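Cellulosomal scaffoldin (Acetivibrio cellulolyticus, PDB 3ZUC) probably binds crystalline cellulose through this family 3b carbohydrate-binding module, one domain of a large cellulosomal scaffold protein that also holds a glycosyl hydrolase family 9 module. Local coordinates at residues D60-G65 with T102-Q107. Numbering follows the deposited sequence. Where two conformers were deposited one is given.
Sequences DWSPVG and TSIEVQ
The carbonyl oxygen of Gln-107 is gripped by two successive backbone amides, Asp-60 N at 2.9 Å and, more weakly, Trp-61 N at 3.4 Å, the signature of a classic beta bulge. It lies where strand 55-61, outermost in its antiparallel sheet of the CBM3 beta sandwich, leaves strand 102-112. Gln-107 N answers with a 3.0 Å bond to Trp-61 O, completing a hydrogen-bonded pair. Ser-62 continues the pairing by side chain: OG, turned anti to the backbone N (chi1 -179°), is thereby brought toward the neighbouring strand and donates to Glu-105 O over 2.8 Å, in the carbonyl plane. Proline suits the next place: its CD sits where an N-H would point to that same oxygen, so regular backbone pairing stops and the Ser-62 hydroxyl serves instead. CD also lies over one face of the Trp-61 indole, offset toward its rim. Ser-62 to Gly-65 then form a type I turn, at whose last residue a CB would press against Val-64 O, calling for glycine. On the outer face Trp-61 CZ3 lies 3.4 Å from Glu-105 CB. The carboxylate stands 82° to the indole plane, CD at the ring edge, while Tyr-133 hydrogen-bonds OE1. Gln-107 OE1 sits at the same ring's edge, near its plane by CE3, and is hydrogen-bonded to Lys-25. On the inner face Val-64 CG1 meets Ile-104 CD1 at 3.7 Å, both side chains touching Leu-38; branched apolar chains suit the sandwich interior. At the bulge, one water donates to Asp-60 OD2, which also salt-bridges Arg-109, and accepts from Gln-107 NE2 at 2.9 Å.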
ATOM      1  N   ASP A  60      11.846   1.133   0.594  1.00  7.27           N
ATOM      2  CA  ASP A  60      13.143   0.872   1.200  1.00  7.79           C
ATOM      3  C   ASP A  60      13.575  -0.564   1.007  1.00  8.29           C
ATOM      4  O   ASP A  60      14.775  -0.836   0.874  1.00  9.62           O
ATOM      5  CB  ASP A  60      13.112   1.237   2.668  1.00  8.83           C
ATOM      6  CG  ASP A  60      12.879   2.709   2.889  1.00  8.58           C
ATOM      7  OD1 ASP A  60      13.417   3.548   2.137  1.00  9.92           O
ATOM      8  OD2 ASP A  60      12.134   3.034   3.821  1.00  9.29           O
ATOM      9  N   TRP A  61      12.627  -1.482   0.962  0.68  7.68           N
ATOM     10  CA  TRP A  61      12.971  -2.878   0.831  0.68  7.83           C
ATOM     11  C   TRP A  61      11.786  -3.677   0.319  0.68  7.16           C
ATOM     12  O   TRP A  61      10.654  -3.556   0.810  0.68  7.14           O
ATOM     13  CB  TRP A  61      13.451  -3.458   2.173  0.68  8.51           C
ATOM     14  CG  TRP A  61      13.581  -4.938   2.116  0.68  8.70           C
ATOM     15  CD1 TRP A  61      14.502  -5.666   1.425  0.68 10.20           C
ATOM     16  CD2 TRP A  61      12.734  -5.880   2.771  0.68  9.67           C
ATOM     17  NE1 TRP A  61      14.265  -7.010   1.604  0.68 10.59           N
ATOM     18  CE2 TRP A  61      13.185  -7.165   2.435  0.68 10.44           C
ATOM     19  CE3 TRP A  61      11.623  -5.754   3.611  0.68 10.29           C
ATOM     20  CZ2 TRP A  61      12.553  -8.326   2.902  0.68 11.48           C
ATOM     21  CZ3 TRP A  61      11.009  -6.889   4.076  0.68 12.06           C
ATOM     22  CH2 TRP A  61      11.475  -8.160   3.728  0.68 12.79           C
ATOM     23  N   SER A  62      12.080  -4.535  -0.648  1.00  7.64           N
ATOM     24  CA  SER A  62      11.209  -5.621  -1.021  1.00  7.87           C
ATOM     25  C   SER A  62      12.093  -6.707  -1.623  1.00  8.07           C
ATOM     26  O   SER A  62      13.033  -6.389  -2.342  1.00  8.81           O
ATOM     27  CB  SER A  62      10.200  -5.201  -2.087  1.00  8.35           C
ATOM     28  OG  SER A  62       9.335  -6.268  -2.436  1.00  9.08           O
ATOM     29  N   PRO A  63      11.757  -7.990  -1.403  1.00  8.85           N
ATOM     30  CA  PRO A  63      12.527  -9.045  -2.063  1.00 10.28           C
ATOM     31  C   PRO A  63      12.580  -8.922  -3.594  1.00 10.17           C
ATOM     32  O   PRO A  63      13.495  -9.446  -4.228  1.00 11.53           O
ATOM     33  CB  PRO A  63      11.788 -10.321  -1.638  1.00 12.37           C
ATOM     34  CG  PRO A  63      11.115  -9.988  -0.370  1.00 13.43           C
ATOM     35  CD  PRO A  63      10.759  -8.543  -0.465  1.00 10.50           C
ATOM     36  N   VAL A  64      11.591  -8.276  -4.199  1.00 10.27           N
ATOM     37  CA  VAL A  64      11.578  -8.165  -5.655  1.00 11.32           C
ATOM     38  C   VAL A  64      12.518  -7.086  -6.164  1.00 10.78           C
ATOM     39  O   VAL A  64      12.657  -6.934  -7.370  1.00 11.91           O
ATOM     40  CB  VAL A  64      10.159  -7.928  -6.206  1.00 13.44           C
ATOM     41  CG1 VAL A  64       9.239  -9.013  -5.716  1.00 16.11           C
ATOM     42  CG2 VAL A  64       9.647  -6.528  -5.828  1.00 13.69           C
ATOM     43  N   GLY A  65      13.152  -6.341  -5.252  1.00 10.42           N
ATOM     44  CA  GLY A  65      14.050  -5.259  -5.604  1.00 10.52           C
ATOM     45  C   GLY A  65      13.331  -3.947  -5.432  1.00  9.66           C
ATOM     46  O   GLY A  65      12.366  -3.656  -6.144  1.00  9.63           O
ATOM     47  N   THR A 102       3.788 -18.503  -1.909  1.00 15.91           N
ATOM     48  CA  THR A 102       4.916 -17.694  -1.434  1.00 14.82           C
ATOM     49  C   THR A 102       4.458 -16.300  -1.143  1.00 12.10           C
ATOM     50  O   THR A 102       3.424 -15.855  -1.633  1.00 11.37           O
ATOM     51  CB  THR A 102       6.099 -17.649  -2.416  1.00 17.16           C
ATOM     52  OG1 THR A 102       5.838 -16.824  -3.551  1.00 18.63           O
ATOM     53  CG2 THR A 102       6.409 -19.019  -2.905  1.00 18.36           C
ATOM     54  N   SER A 103       5.251 -15.584  -0.360  0.58 12.02           N
ATOM     55  CA  SER A 103       4.911 -14.229  -0.002  0.58 11.10           C
ATOM     56  C   SER A 103       6.103 -13.308  -0.127  0.58 10.27           C
ATOM     57  O   SER A 103       7.259 -13.732  -0.029  0.58 11.58           O
ATOM     58  CB  SER A 103       4.405 -14.181   1.429  0.58 12.50           C
ATOM     59  OG  SER A 103       5.455 -14.486   2.326  0.58 12.76           O
ATOM     60  N   ILE A 104       5.796 -12.035  -0.324  1.00  8.98           N
ATOM     61  CA  ILE A 104       6.796 -10.986  -0.332  1.00  8.81           C
ATOM     62  C   ILE A 104       6.319  -9.829   0.528  1.00  8.28           C
ATOM     63  O   ILE A 104       5.131  -9.530   0.624  1.00  9.08           O
ATOM     64  CB  ILE A 104       7.102 -10.468  -1.739  1.00 10.22           C
ATOM     65  CG1 ILE A 104       5.843  -9.961  -2.429  1.00 10.81           C
ATOM     66  CG2 ILE A 104       7.824 -11.541  -2.566  1.00 11.15           C
ATOM     67  CD1 ILE A 104       6.103  -9.136  -3.690  1.00 13.05           C
ATOM     68  N   GLU A 105       7.278  -9.136   1.128  1.00  9.18           N
ATOM     69  CA  GLU A 105       7.020  -7.888   1.833  1.00  9.14           C
ATOM     70  C   GLU A 105       7.312  -6.700   0.912  1.00  8.04           C
ATOM     71  O   GLU A 105       8.189  -6.764   0.044  1.00  8.73           O
ATOM     72  CB  GLU A 105       7.898  -7.782   3.092  1.00 10.55           C
ATOM     73  CG  GLU A 105       7.577  -8.847   4.155  1.00 12.62           C
ATOM     74  CD  GLU A 105       8.320  -8.698   5.481  1.00 14.73           C
ATOM     75  OE1 GLU A 105       8.341  -7.602   6.059  1.00 13.69           O
ATOM     76  OE2 GLU A 105       8.828  -9.721   5.989  1.00 19.56           O
ATOM     77  N   VAL A 106       6.587  -5.604   1.140  1.00  7.74           N
ATOM     78  CA  VAL A 106       6.830  -4.326   0.492  1.00  7.63           C
ATOM     79  C   VAL A 106       6.834  -3.281   1.602  1.00  6.62           C
ATOM     80  O   VAL A 106       5.808  -3.031   2.224  1.00  7.83           O
ATOM     81  CB  VAL A 106       5.748  -4.013  -0.531  1.00  9.74           C
ATOM     82  CG1 VAL A 106       6.017  -2.683  -1.166  1.00 11.51           C
ATOM     83  CG2 VAL A 106       5.694  -5.103  -1.596  1.00 12.75           C
ATOM     84  N   GLN A 107       7.995  -2.695   1.858  1.00  6.51           N
ATOM     85  CA  GLN A 107       8.190  -1.782   2.983  1.00  6.28           C
ATOM     86  C   GLN A 107       8.589  -0.411   2.445  1.00  6.70           C
ATOM     87  O   GLN A 107       9.594  -0.289   1.741  1.00  7.76           O
ATOM     88  CB  GLN A 107       9.298  -2.324   3.880  1.00  7.43           C
ATOM     89  CG  GLN A 107       9.673  -1.438   5.038  1.00  7.62           C
ATOM     90  CD  GLN A 107      10.531  -2.172   6.029  1.00  8.33           C
ATOM     91  OE1 GLN A 107      10.216  -3.308   6.391  1.00  8.93           O
ATOM     92  NE2 GLN A 107      11.612  -1.555   6.477  1.00  8.27           N
TER
HETATM   93  O   HOH W   1      11.738   1.300   5.850  1.00  9.30           O